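Local coordinates for protein thioredoxin reductase (Streptococcus pyogenes, PDB 5UWY) that probably uses NADPH and its bound flavin-adenine dinucleotide to reduce the disulfide of oxidised thioredoxin, as in other bacterial thioredoxin reductases, at residues 55-59 with 60-64; 271-274 with 275-279; 283-286 with 287-291. One frame throughout, in Å; residues are numbered along the deposited sequence.

Contact 1: 55-59 with 60-64; sequences DHISG and PELAM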
ATOM      1  N   ASP A  55      -5.547  12.554  -9.359  1.00 56.92           N
ATOM      2  CA  ASP A  55      -5.234  12.522 -10.783  1.00 60.25           C
ATOM      3  C   ASP A  55      -3.814  13.017 -11.032  1.00 54.81           C
ATOM      4  O   ASP A  55      -2.990  12.319 -11.634  1.00 56.18           O
ATOM      5  CB  ASP A  55      -6.252  13.361 -11.558  1.00 67.33           C
ATOM      6  CG  ASP A  55      -5.983  13.379 -13.051  1.00 74.58           C
ATOM      7  OD1 ASP A  55      -5.041  14.076 -13.488  1.00 71.27           O
ATOM      8  OD2 ASP A  55      -6.709  12.681 -13.792  1.00 77.16           O
ATOM      9  N   HIS A  56      -3.511  14.226 -10.571  1.00 58.13           N
ATOM     10  CA  HIS A  56      -2.158  14.751 -10.641  1.00 62.48           C
ATOM     11  C   HIS A  56      -1.929  15.648  -9.436  1.00 57.74           C
ATOM     12  O   HIS A  56      -2.835  16.359  -8.999  1.00 58.63           O
ATOM     13  CB  HIS A  56      -1.905  15.512 -11.951  1.00 67.77           C
ATOM     14  CG  HIS A  56      -2.688  16.782 -12.083  1.00 79.50           C
ATOM     15  ND1 HIS A  56      -3.926  16.962 -11.505  1.00 80.07           N
ATOM     16  CD2 HIS A  56      -2.409  17.935 -12.738  1.00 80.55           C
ATOM     17  CE1 HIS A  56      -4.374  18.171 -11.793  1.00 80.95           C
ATOM     18  NE2 HIS A  56      -3.472  18.781 -12.540  1.00 85.72           N
ATOM     19  N   ILE A  57      -0.711  15.596  -8.899  1.00 54.60           N
ATOM     20  CA  ILE A  57      -0.358  16.323  -7.687  1.00 46.72           C
ATOM     21  C   ILE A  57       1.160  16.344  -7.603  1.00 51.99           C
ATOM     22  O   ILE A  57       1.837  15.447  -8.116  1.00 53.77           O
ATOM     23  CB  ILE A  57      -1.006  15.669  -6.440  1.00 50.63           C
ATOM     24  CG1 ILE A  57      -0.830  16.546  -5.199  1.00 45.90           C
ATOM     25  CG2 ILE A  57      -0.449  14.270  -6.211  1.00 57.45           C
ATOM     26  CD1 ILE A  57      -2.013  16.511  -4.259  1.00 46.16           C
ATOM     27  N   SER A  58       1.699  17.381  -6.974  1.00 52.12           N
ATOM     28  CA  SER A  58       3.140  17.525  -6.839  1.00 55.65           C
ATOM     29  C   SER A  58       3.608  16.947  -5.509  1.00 46.82           C
ATOM     30  O   SER A  58       2.827  16.761  -4.573  1.00 56.21           O
ATOM     31  CB  SER A  58       3.560  18.994  -6.955  1.00 65.95           C
ATOM     32  OG  SER A  58       3.652  19.613  -5.685  1.00 67.39           O
ATOM     33  N   GLY A  59       4.905  16.659  -5.443  1.00 43.97           N
ATOM     34  CA  GLY A  59       5.514  16.089  -4.264  1.00 48.26           C
ATOM     35  C   GLY A  59       5.222  16.847  -2.982  1.00 55.06           C
ATOM     36  O   GLY A  59       4.712  16.281  -2.010  1.00 53.20           O
ATOM     37  N   PRO A  60       5.557  18.142  -2.944  1.00 52.43           N
ATOM     38  CA  PRO A  60       5.331  18.911  -1.707  1.00 47.25           C
ATOM     39  C   PRO A  60       3.879  18.985  -1.261  1.00 48.94           C
ATOM     40  O   PRO A  60       3.605  18.813  -0.065  1.00 52.73           O
ATOM     41  CB  PRO A  60       5.888  20.294  -2.065  1.00 51.86           C
ATOM     42  CG  PRO A  60       6.968  19.999  -3.048  1.00 59.64           C
ATOM     43  CD  PRO A  60       6.440  18.862  -3.880  1.00 51.08           C
ATOM     44  N   GLU A  61       2.934  19.240  -2.171  1.00 47.78           N
ATOM     45  CA  GLU A  61       1.550  19.393  -1.729  1.00 61.43           C
ATOM     46  C   GLU A  61       0.948  18.063  -1.291  1.00 62.23           C
ATOM     47  O   GLU A  61       0.076  18.040  -0.413  1.00 71.46           O
ATOM     48  CB  GLU A  61       0.690  20.039  -2.820  1.00 62.13           C
ATOM     49  CG  GLU A  61       0.912  19.521  -4.227  1.00 75.51           C
ATOM     50  CD  GLU A  61       0.167  20.343  -5.269  1.00 87.96           C
ATOM     51  OE1 GLU A  61      -1.044  20.593  -5.082  1.00 86.25           O
ATOM     52  OE2 GLU A  61       0.793  20.745  -6.272  1.00 90.49           O
ATOM     53  N   LEU A  62       1.398  16.951  -1.875  1.00 57.62           N
ATOM     54  CA  LEU A  62       0.948  15.651  -1.393  1.00 57.08           C
ATOM     55  C   LEU A  62       1.591  15.315  -0.053  1.00 55.41           C
ATOM     56  O   LEU A  62       0.944  14.728   0.823  1.00 59.30           O
ATOM     57  CB  LEU A  62       1.253  14.569  -2.428  1.00 48.41           C
ATOM     58  CG  LEU A  62       0.709  13.186  -2.069  1.00 38.54           C
ATOM     59  CD1 LEU A  62      -0.767  13.248  -1.727  1.00 39.88           C
ATOM     60  CD2 LEU A  62       0.966  12.159  -3.171  1.00 37.57           C
ATOM     61  N   ALA A  63       2.862  15.684   0.122  1.00 40.95           N
ATOM     62  CA  ALA A  63       3.522  15.498   1.409  1.00 40.29           C
ATOM     63  C   ALA A  63       2.794  16.253   2.513  1.00 55.35           C
ATOM     64  O   ALA A  63       2.582  15.718   3.608  1.00 58.45           O
ATOM     65  CB  ALA A  63       4.978  15.949   1.316  1.00 40.97           C
HETATM   66  N   MSE A  64       2.392  17.490   2.239  1.00 55.08           N
HETATM   67  CA  MSE A  64       1.669  18.285   3.221  1.00 57.57           C
HETATM   68  C   MSE A  64       0.264  17.739   3.445  1.00 48.20           C
HETATM   69  O   MSE A  64      -0.227  17.710   4.574  1.00 51.53           O
HETATM   70  CB  MSE A  64       1.607  19.750   2.786  1.00 58.75           C
HETATM   71  CG  MSE A  64       1.819  20.735   3.922  1.00 62.97           C
HETATM   72 SE   MSE A  64       3.348  20.264   5.037  0.54 65.83          SE
HETATM   73  CE  MSE A  64       4.726  20.181   3.657  1.00 59.36           C
TER

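Contact 2: 271-274 with 275-279; sequences IFAI and GDVRQ. With FAD (flavin-adenine dinucleotide), chain B.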
ATOM      1  N   ILE A 271      11.180  -3.770  16.756  1.00 27.42           N
ATOM      2  CA  ILE A 271      11.662  -2.825  15.758  1.00 30.66           C
ATOM      3  C   ILE A 271      11.156  -3.273  14.394  1.00 29.93           C
ATOM      4  O   ILE A 271      11.261  -4.452  14.042  1.00 26.77           O
ATOM      5  CB  ILE A 271      13.195  -2.708  15.785  1.00 35.44           C
ATOM      6  CG1 ILE A 271      13.656  -2.147  17.130  1.00 37.77           C
ATOM      7  CG2 ILE A 271      13.686  -1.830  14.646  1.00 33.26           C
ATOM      8  CD1 ILE A 271      15.135  -2.305  17.384  1.00 31.48           C
ATOM      9  N   PHE A 272      10.587  -2.335  13.643  1.00 23.89           N
ATOM     10  CA  PHE A 272      10.023  -2.590  12.331  1.00 19.95           C
ATOM     11  C   PHE A 272      10.701  -1.694  11.302  1.00 23.08           C
ATOM     12  O   PHE A 272      11.288  -0.659  11.634  1.00 26.43           O
ATOM     13  CB  PHE A 272       8.505  -2.338  12.311  1.00 23.02           C
ATOM     14  CG  PHE A 272       7.746  -3.073  13.380  1.00 25.14           C
ATOM     15  CD1 PHE A 272       7.777  -2.641  14.698  1.00 28.35           C
ATOM     16  CD2 PHE A 272       6.995  -4.196  13.066  1.00 24.48           C
ATOM     17  CE1 PHE A 272       7.084  -3.316  15.682  1.00 26.45           C
ATOM     18  CE2 PHE A 272       6.298  -4.874  14.046  1.00 28.31           C
ATOM     19  CZ  PHE A 272       6.341  -4.434  15.354  1.00 36.64           C
ATOM     20  N   ALA A 273      10.619  -2.107  10.041  1.00 25.89           N
ATOM     21  CA  ALA A 273      11.115  -1.314   8.928  1.00 20.16           C
ATOM     22  C   ALA A 273      10.049  -1.272   7.847  1.00 23.02           C
ATOM     23  O   ALA A 273       9.381  -2.276   7.583  1.00 16.41           O
ATOM     24  CB  ALA A 273      12.418  -1.877   8.362  1.00 19.72           C
ATOM     25  N   ILE A 274       9.880  -0.097   7.238  1.00 16.88           N
ATOM     26  CA  ILE A 274       8.862   0.107   6.217  1.00 15.73           C
ATOM     27  C   ILE A 274       9.426   0.964   5.099  1.00 16.36           C
ATOM     28  O   ILE A 274      10.423   1.671   5.262  1.00 26.73           O
ATOM     29  CB  ILE A 274       7.589   0.783   6.761  1.00 15.82           C
ATOM     30  CG1 ILE A 274       7.952   2.103   7.444  1.00 15.99           C
ATOM     31  CG2 ILE A 274       6.845  -0.152   7.677  1.00 22.47           C
ATOM     32  CD1 ILE A 274       6.765   2.842   7.997  1.00 15.70           C
ATOM     33  N   GLY A 275       8.744   0.908   3.960  1.00 15.71           N
ATOM     34  CA  GLY A 275       9.093   1.753   2.843  1.00 16.53           C
ATOM     35  C   GLY A 275      10.291   1.237   2.066  1.00 17.91           C
ATOM     36  O   GLY A 275      10.535   0.039   1.957  1.00 28.96           O
ATOM     37  N   ASP A 276      11.051   2.187   1.527  1.00 19.46           N
ATOM     38  CA  ASP A 276      12.133   1.926   0.589  1.00 24.64           C
ATOM     39  C   ASP A 276      13.427   1.500   1.257  1.00 22.58           C
ATOM     40  O   ASP A 276      14.294   0.928   0.580  1.00 29.82           O
ATOM     41  CB  ASP A 276      12.370   3.178  -0.250  1.00 43.95           C
ATOM     42  CG  ASP A 276      11.213   3.477  -1.171  1.00 63.86           C
ATOM     43  OD1 ASP A 276      10.062   3.192  -0.774  1.00 65.03           O
ATOM     44  OD2 ASP A 276      11.443   4.022  -2.263  1.00 94.06           O
ATOM     45  N   VAL A 277      13.576   1.765   2.557  1.00 27.92           N
ATOM     46  CA  VAL A 277      14.703   1.246   3.313  1.00 23.58           C
ATOM     47  C   VAL A 277      14.703  -0.277   3.375  1.00 34.32           C
ATOM     48  O   VAL A 277      15.669  -0.878   3.863  1.00 50.23           O
ATOM     49  CB  VAL A 277      14.695   1.851   4.734  1.00 23.63           C
ATOM     50  CG1 VAL A 277      13.811   1.030   5.663  1.00 21.79           C
ATOM     51  CG2 VAL A 277      16.109   1.955   5.278  1.00 26.59           C
ATOM     52  N   ARG A 278      13.650  -0.908   2.871  1.00 34.58           N
ATOM     53  CA  ARG A 278      13.421  -2.339   2.952  1.00 21.57           C
ATOM     54  C   ARG A 278      14.047  -3.070   1.771  1.00 22.54           C
ATOM     55  O   ARG A 278      14.318  -2.494   0.716  1.00 31.16           O
ATOM     56  CB  ARG A 278      11.923  -2.618   2.961  1.00 19.13           C
ATOM     57  CG  ARG A 278      11.240  -2.543   4.307  1.00 25.50           C
ATOM     58  CD  ARG A 278      10.367  -3.762   4.494  1.00 28.76           C
ATOM     59  NE  ARG A 278       9.272  -3.776   3.526  1.00 18.71           N
ATOM     60  CZ  ARG A 278       8.816  -4.872   2.929  1.00 21.62           C
ATOM     61  NH1 ARG A 278       7.825  -4.792   2.052  1.00 16.45           N
ATOM     62  NH2 ARG A 278       9.343  -6.055   3.222  1.00 27.95           N
ATOM     63  N   GLN A 279      14.266  -4.368   1.967  1.00 23.08           N
ATOM     64  CA  GLN A 279      14.503  -5.290   0.862  1.00 24.52           C
ATOM     65  C   GLN A 279      13.191  -5.517   0.123  1.00 30.03           C
ATOM     66  O   GLN A 279      12.309  -6.219   0.626  1.00 37.94           O
ATOM     67  CB  GLN A 279      15.051  -6.611   1.392  1.00 29.48           C
ATOM     68  CG  GLN A 279      16.445  -6.965   0.938  1.00 43.07           C
ATOM     69  CD  GLN A 279      16.798  -8.404   1.266  1.00 58.57           C
ATOM     70  OE1 GLN A 279      16.042  -9.104   1.943  1.00 50.81           O
ATOM     71  NE2 GLN A 279      17.949  -8.856   0.783  1.00 76.91           N
TER
HETATM   72  PA  FAD B 401      11.714   8.334   1.897  1.00 80.49           P
HETATM   73  O1A FAD B 401      10.538   9.191   1.598  1.00 81.20           O
HETATM   74  O2A FAD B 401      12.895   8.441   0.927  1.00 70.56           O
HETATM   75  O5B FAD B 401      12.258   8.614   3.330  1.00 80.47           O
HETATM   76  C5B FAD B 401      13.371   9.506   3.541  1.00 82.82           C
HETATM   77  C4B FAD B 401      13.161  10.276   4.815  1.00 83.00           C
HETATM   78  O4B FAD B 401      14.027   9.741   5.845  1.00 83.74           O
HETATM   79  C3B FAD B 401      13.466  11.774   4.716  1.00 82.40           C
HETATM   80  O3B FAD B 401      12.432  12.556   5.308  1.00 84.03           O
HETATM   81  C2B FAD B 401      14.800  11.907   5.455  1.00 80.80           C
HETATM   82  O2B FAD B 401      14.927  13.195   6.052  1.00 76.36           O
HETATM   83  C1B FAD B 401      14.646  10.815   6.511  1.00 83.60           C
HETATM   84  N9A FAD B 401      15.898  10.349   7.107  1.00 77.78           N
HETATM   85  C8A FAD B 401      16.878   9.588   6.523  1.00 79.78           C
HETATM   86  N7A FAD B 401      17.895   9.320   7.310  1.00 82.94           N
HETATM   87  C5A FAD B 401      17.555   9.948   8.497  1.00 78.94           C
HETATM   88  C6A FAD B 401      18.215  10.043   9.739  1.00 67.92           C
HETATM   89  N6A FAD B 401      19.399   9.483   9.993  1.00 63.97           N
HETATM   90  N1A FAD B 401      17.602  10.746  10.719  1.00 63.94           N
HETATM   91  C2A FAD B 401      16.416  11.306  10.468  1.00 63.42           C
HETATM   92  N3A FAD B 401      15.703  11.281   9.342  1.00 69.04           N
HETATM   93  C4A FAD B 401      16.333  10.582   8.391  1.00 76.45           C
HETATM   94  N1  FAD B 401       7.084   8.009  -6.168  1.00108.00           N
HETATM   95  C2  FAD B 401       5.935   7.696  -6.837  1.00 96.75           C
HETATM   96  O2  FAD B 401       5.018   7.065  -6.296  1.00 84.60           O
HETATM   97  N3  FAD B 401       5.780   8.094  -8.154  1.00 94.67           N
HETATM   98  C4  FAD B 401       6.699   8.798  -8.904  1.00 95.24           C
HETATM   99  O4  FAD B 401       6.447   9.096 -10.070  1.00 94.45           O
HETATM  100  C4X FAD B 401       7.918   9.121  -8.187  1.00104.15           C
HETATM  101  N5  FAD B 401       8.843   9.785  -8.821  1.00105.56           N
HETATM  102  C5X FAD B 401      10.008  10.092  -8.140  1.00 96.36           C
HETATM  103  C6  FAD B 401      11.004  10.802  -8.808  1.00 85.78           C
HETATM  104  C7  FAD B 401      12.192  11.140  -8.172  1.00 82.50           C
HETATM  105  C7M FAD B 401      13.245  11.908  -8.928  1.00 67.62           C
HETATM  106  C8  FAD B 401      12.394  10.761  -6.834  1.00 94.12           C
HETATM  107  C8M FAD B 401      13.670  11.112  -6.116  1.00 91.37           C
HETATM  108  C9  FAD B 401      11.401  10.052  -6.163  1.00 99.70           C
HETATM  109  C9A FAD B 401      10.214   9.715  -6.804  1.00 99.41           C
HETATM  110  N10 FAD B 401       9.193   8.983  -6.158  1.00 99.92           N
HETATM  111  C10 FAD B 401       8.021   8.681  -6.820  1.00107.03           C
HETATM  112  C1' FAD B 401       9.327   8.589  -4.744  1.00 89.55           C
HETATM  113  C2' FAD B 401       9.718   7.130  -4.537  1.00 82.94           C
HETATM  114  O2' FAD B 401       8.565   6.288  -4.538  1.00 84.75           O
HETATM  115  C3' FAD B 401      10.422   6.990  -3.186  1.00 78.54           C
HETATM  116  O3' FAD B 401      11.093   5.737  -3.177  1.00 69.64           O
HETATM  117  C4' FAD B 401       9.526   7.079  -1.945  1.00 68.91           C
HETATM  118  O4' FAD B 401       9.156   8.439  -1.716  1.00 56.51           O
HETATM  119  C5' FAD B 401      10.205   6.523  -0.709  1.00 64.35           C
HETATM  120  O5' FAD B 401       9.320   6.647   0.425  1.00 57.59           O
HETATM  121  P   FAD B 401       9.792   6.245   1.879  1.00 33.30           P
HETATM  122  O1P FAD B 401       9.890   4.720   1.972  1.00 37.43           O
HETATM  123  O2P FAD B 401       8.958   6.851   2.948  1.00 22.59           O
HETATM  124  O3P FAD B 401      11.276   6.812   1.957  1.00 60.77           O

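Contact 3: 283-286 with 287-291; sequences RQIT and TAVGD. With FAD (flavin-adenine dinucleotide), chain B.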
ATOM      1  N   ARG A 283       9.317   0.144  -5.374  1.00 39.32           N
ATOM      2  CA  ARG A 283       9.453   1.208  -4.379  1.00 28.62           C
ATOM      3  C   ARG A 283       8.624   2.410  -4.834  1.00 25.93           C
ATOM      4  O   ARG A 283       9.073   3.225  -5.642  1.00 23.94           O
ATOM      5  CB  ARG A 283      10.926   1.561  -4.191  1.00 24.46           C
ATOM      6  CG  ARG A 283      11.634   0.668  -3.186  1.00 27.24           C
ATOM      7  CD  ARG A 283      13.142   0.899  -3.164  1.00 27.01           C
ATOM      8  NE  ARG A 283      13.811   0.033  -2.193  1.00 25.43           N
ATOM      9  CZ  ARG A 283      14.479  -1.077  -2.499  1.00 34.39           C
ATOM     10  NH1 ARG A 283      14.593  -1.468  -3.762  1.00 32.47           N
ATOM     11  NH2 ARG A 283      15.044  -1.796  -1.540  1.00 28.03           N
ATOM     12  N   GLN A 284       7.404   2.503  -4.307  1.00 27.13           N
ATOM     13  CA  GLN A 284       6.459   3.540  -4.696  1.00 21.85           C
ATOM     14  C   GLN A 284       5.762   4.072  -3.455  1.00 18.43           C
ATOM     15  O   GLN A 284       5.831   3.477  -2.378  1.00 29.98           O
ATOM     16  CB  GLN A 284       5.415   3.016  -5.687  1.00 25.99           C
ATOM     17  CG  GLN A 284       5.972   2.407  -6.952  1.00 35.93           C
ATOM     18  CD  GLN A 284       6.655   3.423  -7.840  1.00 44.63           C
ATOM     19  OE1 GLN A 284       6.036   4.391  -8.286  1.00 56.43           O
ATOM     20  NE2 GLN A 284       7.935   3.206  -8.108  1.00 63.71           N
ATOM     21  N   ILE A 285       5.058   5.197  -3.621  1.00 18.45           N
ATOM     22  CA  ILE A 285       4.286   5.748  -2.510  1.00 20.56           C
ATOM     23  C   ILE A 285       3.192   4.765  -2.093  1.00 15.51           C
ATOM     24  O   ILE A 285       2.846   4.674  -0.909  1.00 42.04           O
ATOM     25  CB  ILE A 285       3.703   7.141  -2.867  1.00 31.24           C
ATOM     26  CG1 ILE A 285       4.791   8.214  -2.959  1.00 29.91           C
ATOM     27  CG2 ILE A 285       2.696   7.612  -1.828  1.00 28.51           C
ATOM     28  CD1 ILE A 285       4.576   9.211  -4.089  1.00 22.23           C
ATOM     29  N   THR A 286       2.667   3.989  -3.048  1.00 23.76           N
ATOM     30  CA  THR A 286       1.578   3.048  -2.785  1.00 26.74           C
ATOM     31  C   THR A 286       2.055   1.846  -1.976  1.00 28.17           C
ATOM     32  O   THR A 286       1.305   1.282  -1.148  1.00 17.81           O
ATOM     33  CB  THR A 286       1.008   2.580  -4.118  1.00 21.08           C
ATOM     34  OG1 THR A 286       2.088   2.167  -4.964  1.00 28.14           O
ATOM     35  CG2 THR A 286       0.315   3.729  -4.792  1.00 19.91           C
ATOM     36  N   THR A 287       3.287   1.410  -2.251  1.00 17.06           N
ATOM     37  CA  THR A 287       3.942   0.370  -1.474  1.00 19.77           C
ATOM     38  C   THR A 287       4.344   0.883  -0.106  1.00 29.08           C
ATOM     39  O   THR A 287       4.102   0.207   0.887  1.00 29.93           O
ATOM     40  CB  THR A 287       5.174  -0.158  -2.222  1.00 15.76           C
ATOM     41  OG1 THR A 287       6.243   0.791  -2.115  1.00 59.62           O
ATOM     42  CG2 THR A 287       4.831  -0.346  -3.675  1.00 16.98           C
ATOM     43  N   ALA A 288       4.906   2.090  -0.021  1.00 28.80           N
ATOM     44  CA  ALA A 288       5.232   2.672   1.281  1.00 30.14           C
ATOM     45  C   ALA A 288       3.983   2.884   2.126  1.00 32.98           C
ATOM     46  O   ALA A 288       4.052   2.861   3.360  1.00 34.76           O
ATOM     47  CB  ALA A 288       5.974   4.001   1.094  1.00 15.28           C
ATOM     48  N   VAL A 289       2.835   3.066   1.480  1.00 28.82           N
ATOM     49  CA  VAL A 289       1.593   3.302   2.204  1.00 26.11           C
ATOM     50  C   VAL A 289       1.022   1.992   2.743  1.00 27.64           C
ATOM     51  O   VAL A 289       0.727   1.891   3.942  1.00 33.00           O
ATOM     52  CB  VAL A 289       0.593   4.058   1.308  1.00 31.33           C
ATOM     53  CG1 VAL A 289      -0.825   3.762   1.709  1.00 33.01           C
ATOM     54  CG2 VAL A 289       0.844   5.554   1.399  1.00 19.22           C
ATOM     55  N   GLY A 290       0.853   0.971   1.883  1.00 36.61           N
ATOM     56  CA  GLY A 290       0.677  -0.375   2.419  1.00 12.59           C
ATOM     57  C   GLY A 290       1.589  -0.748   3.586  1.00 32.48           C
ATOM     58  O   GLY A 290       1.111  -1.128   4.669  1.00 12.05           O
ATOM     59  N   ASP A 291       2.910  -0.631   3.378  1.00 23.83           N
ATOM     60  CA  ASP A 291       3.884  -0.990   4.412  1.00 19.11           C
ATOM     61  C   ASP A 291       3.631  -0.222   5.705  1.00 17.22           C
ATOM     62  O   ASP A 291       3.502  -0.815   6.787  1.00 19.82           O
ATOM     63  CB  ASP A 291       5.308  -0.714   3.918  1.00 17.15           C
ATOM     64  CG  ASP A 291       5.794  -1.733   2.909  1.00 28.26           C
ATOM     65  OD1 ASP A 291       5.044  -2.681   2.599  1.00 49.15           O
ATOM     66  OD2 ASP A 291       6.940  -1.585   2.429  1.00 33.49           O
TER
HETATM   67  PA  FAD B 401      11.714   8.334   1.897  1.00 80.49           P
HETATM   68  O1A FAD B 401      10.538   9.191   1.598  1.00 81.20           O
HETATM   69  O2A FAD B 401      12.895   8.441   0.927  1.00 70.56           O
HETATM   70  O5B FAD B 401      12.258   8.614   3.330  1.00 80.47           O
HETATM   71  C5B FAD B 401      13.371   9.506   3.541  1.00 82.82           C
HETATM   72  C4B FAD B 401      13.161  10.276   4.815  1.00 83.00           C
HETATM   73  O4B FAD B 401      14.027   9.741   5.845  1.00 83.74           O
HETATM   74  C3B FAD B 401      13.466  11.774   4.716  1.00 82.40           C
HETATM   75  O3B FAD B 401      12.432  12.556   5.308  1.00 84.03           O
HETATM   76  C2B FAD B 401      14.800  11.907   5.455  1.00 80.80           C
HETATM   77  O2B FAD B 401      14.927  13.195   6.052  1.00 76.36           O
HETATM   78  C1B FAD B 401      14.646  10.815   6.511  1.00 83.60           C
HETATM   79  N9A FAD B 401      15.898  10.349   7.107  1.00 77.78           N
HETATM   80  C8A FAD B 401      16.878   9.588   6.523  1.00 79.78           C
HETATM   81  N7A FAD B 401      17.895   9.320   7.310  1.00 82.94           N
HETATM   82  C5A FAD B 401      17.555   9.948   8.497  1.00 78.94           C
HETATM   83  C6A FAD B 401      18.215  10.043   9.739  1.00 67.92           C
HETATM   84  N6A FAD B 401      19.399   9.483   9.993  1.00 63.97           N
HETATM   85  N1A FAD B 401      17.602  10.746  10.719  1.00 63.94           N
HETATM   86  C2A FAD B 401      16.416  11.306  10.468  1.00 63.42           C
HETATM   87  N3A FAD B 401      15.703  11.281   9.342  1.00 69.04           N
HETATM   88  C4A FAD B 401      16.333  10.582   8.391  1.00 76.45           C
HETATM   89  N1  FAD B 401       7.084   8.009  -6.168  1.00108.00           N
HETATM   90  C2  FAD B 401       5.935   7.696  -6.837  1.00 96.75           C
HETATM   91  O2  FAD B 401       5.018   7.065  -6.296  1.00 84.60           O
HETATM   92  N3  FAD B 401       5.780   8.094  -8.154  1.00 94.67           N
HETATM   93  C4  FAD B 401       6.699   8.798  -8.904  1.00 95.24           C
HETATM   94  O4  FAD B 401       6.447   9.096 -10.070  1.00 94.45           O
HETATM   95  C4X FAD B 401       7.918   9.121  -8.187  1.00104.15           C
HETATM   96  N5  FAD B 401       8.843   9.785  -8.821  1.00105.56           N
HETATM   97  C5X FAD B 401      10.008  10.092  -8.140  1.00 96.36           C
HETATM   98  C6  FAD B 401      11.004  10.802  -8.808  1.00 85.78           C
HETATM   99  C7  FAD B 401      12.192  11.140  -8.172  1.00 82.50           C
HETATM  100  C7M FAD B 401      13.245  11.908  -8.928  1.00 67.62           C
HETATM  101  C8  FAD B 401      12.394  10.761  -6.834  1.00 94.12           C
HETATM  102  C8M FAD B 401      13.670  11.112  -6.116  1.00 91.37           C
HETATM  103  C9  FAD B 401      11.401  10.052  -6.163  1.00 99.70           C
HETATM  104  C9A FAD B 401      10.214   9.715  -6.804  1.00 99.41           C
HETATM  105  N10 FAD B 401       9.193   8.983  -6.158  1.00 99.92           N
HETATM  106  C10 FAD B 401       8.021   8.681  -6.820  1.00107.03           C
HETATM  107  C1' FAD B 401       9.327   8.589  -4.744  1.00 89.55           C
HETATM  108  C2' FAD B 401       9.718   7.130  -4.537  1.00 82.94           C
HETATM  109  O2' FAD B 401       8.565   6.288  -4.538  1.00 84.75           O
HETATM  110  C3' FAD B 401      10.422   6.990  -3.186  1.00 78.54           C
HETATM  111  O3' FAD B 401      11.093   5.737  -3.177  1.00 69.64           O
HETATM  112  C4' FAD B 401       9.526   7.079  -1.945  1.00 68.91           C
HETATM  113  O4' FAD B 401       9.156   8.439  -1.716  1.00 56.51           O
HETATM  114  C5' FAD B 401      10.205   6.523  -0.709  1.00 64.35           C
HETATM  115  O5' FAD B 401       9.320   6.647   0.425  1.00 57.59           O
HETATM  116  P   FAD B 401       9.792   6.245   1.879  1.00 33.30           P
HETATM  117  O1P FAD B 401       9.890   4.720   1.972  1.00 37.43           O
HETATM  118  O2P FAD B 401       8.958   6.851   2.948  1.00 22.59           O
HETATM  119  O3P FAD B 401      11.276   6.812   1.957  1.00 60.77           O

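Contact 1: 55-59 with 60-64
Ser58 and Glu61 meet at an N-terminal helix cap, where the loop that follows strand 30-34 runs into helix 59-71. Ser58 is the N-cap residue, and its OG donates to OE2 of Glu61, three residues on, at 3.1 Å. The bond falls on the anti lone pair of that oxygen, away from the other carboxylate oxygen. Glu61 gets there because its CG lies between the backbone N and the carbonyl carbon (chi1 43°) and the chain beyond is extended, which carries the carboxylate back past the start of the helix. On the way its CG packs against CG1 of Ile57 at 3.6 Å, the two side chains crossing obliquely. Ile57, just before the N-cap, and Leu62, at N4, meet as a hydrophobic staple, CG2 to CD2 at 4.0 Å and roughly at right angles. The helix's own bonding starts here, with Leu62 N on Ser58 O at 3.1 Å and Ala63 N on Gly59 O at 2.9 Å. Before the cap, Asp55 forms a salt bridge with Lys72 of the second subunit. The Glu61 carboxylate lies beside the positive end of the helix dipole, which would tend to favour its charged form.

Contact 2: 271-274 with 275-279
Val277 packs back against Ala273 at the end of strand 271-273, in the turn by which this strand leads into the FAD site. The contact is apolar, CG1 of Val277 facing CB of Ala273 at 4.2 Å, and the same CG1 comes within 3.5 Å of Ile274 O. The aliphatic part of Arg278 lies alongside the strand backbone, with CD 3.6 Å from Ala273 O. Bends at chi2 and chi3 turn its guanidinium from there to Thr260, whose OG1 accepts from NH2. Ile274 points the other way, against Ala15 and Ala19 of helix 14-25.

Polar contacts reach the cofactor. Asp276 N donates to O1P of FAD at 2.8 Å, with an N-H...O angle of 158°. Gly275 adopts positive phi (79°) and, with no side chain, brings its CA to 3.2 Å from the same O1P. Within the turn, Arg278 N makes a weak bond to Gly275 O. A neutral backbone amide thus meets a negatively charged phosphate oxygen, consistent with the turn helping to hold the FAD pyrophosphate by its main chain.

Contact 3: 283-286 with 287-291
Gln284, the N-cap residue of helix 285-304, has its carbonyl oxygen gripped by two donors from the first turn, a hydroxyl and an amide: OG1 of Thr287 at 2.7 Å and N of Ala288 at 2.9 Å. The hydroxyl comes in at 125° to the C=O bond and the amide at 158°. In Thr287 a chi1 of 76° swings OG1 back over the preceding turn, to Gln284 O, while CG2 packs on CB of Gln284. Along the helix, Gly290 N bonds to Thr286 O, and Val289 N makes a weak bond to Ile285 O. The side chains of these last two also meet, CG2 to CG2 at 4.3 Å.

The start of the helix faces the flavin. Ile285 N points at FAD O2 with an almost straight bond of 3.3 Å, and CD1 of Ile285 sits above the ring plane, over the C2=O2 corner, 3.4 Å from C2. Arg283 O accepts a weak bond from the ribityl O2'.

Further out, Lys280 NZ donates to Thr287 OG1 and pairs with Asp291, while Arg283 NE bonds to Asp276 O. Tyr22 of the second subunit is hydrogen-bonded to Thr286 OG1, which brings the dimer interface up to the helix. With the amide end of the helix directed at O2, the helix dipole would probably stabilise negative charge on the N1-C2-O2 side of a reduced flavin.

In the fold
The three contacts lie in the FAD-binding part of the chain, in series along the sequence. Contacts 2 and 3 touch, their centres 11 Å apart, and grip the same cofactor at different points: 271-279 at the phosphate, 283-291 at the ribityl chain and flavin. Besides the Asp276-Arg283 bond, they are joined by Arg278 NH1 and Asp291 OD2, a long, weak ion pair at 3.3 Å. Contact 1 stands apart: its centre is 15 Å from that of contact 3, with nearest atoms about 5 Å apart, and 23 Å from that of contact 2. Its Leu62 side chain is about 7 Å from a bound FAD and does not touch it, but packs on Met42, which Ile285 of contact 3 also touches.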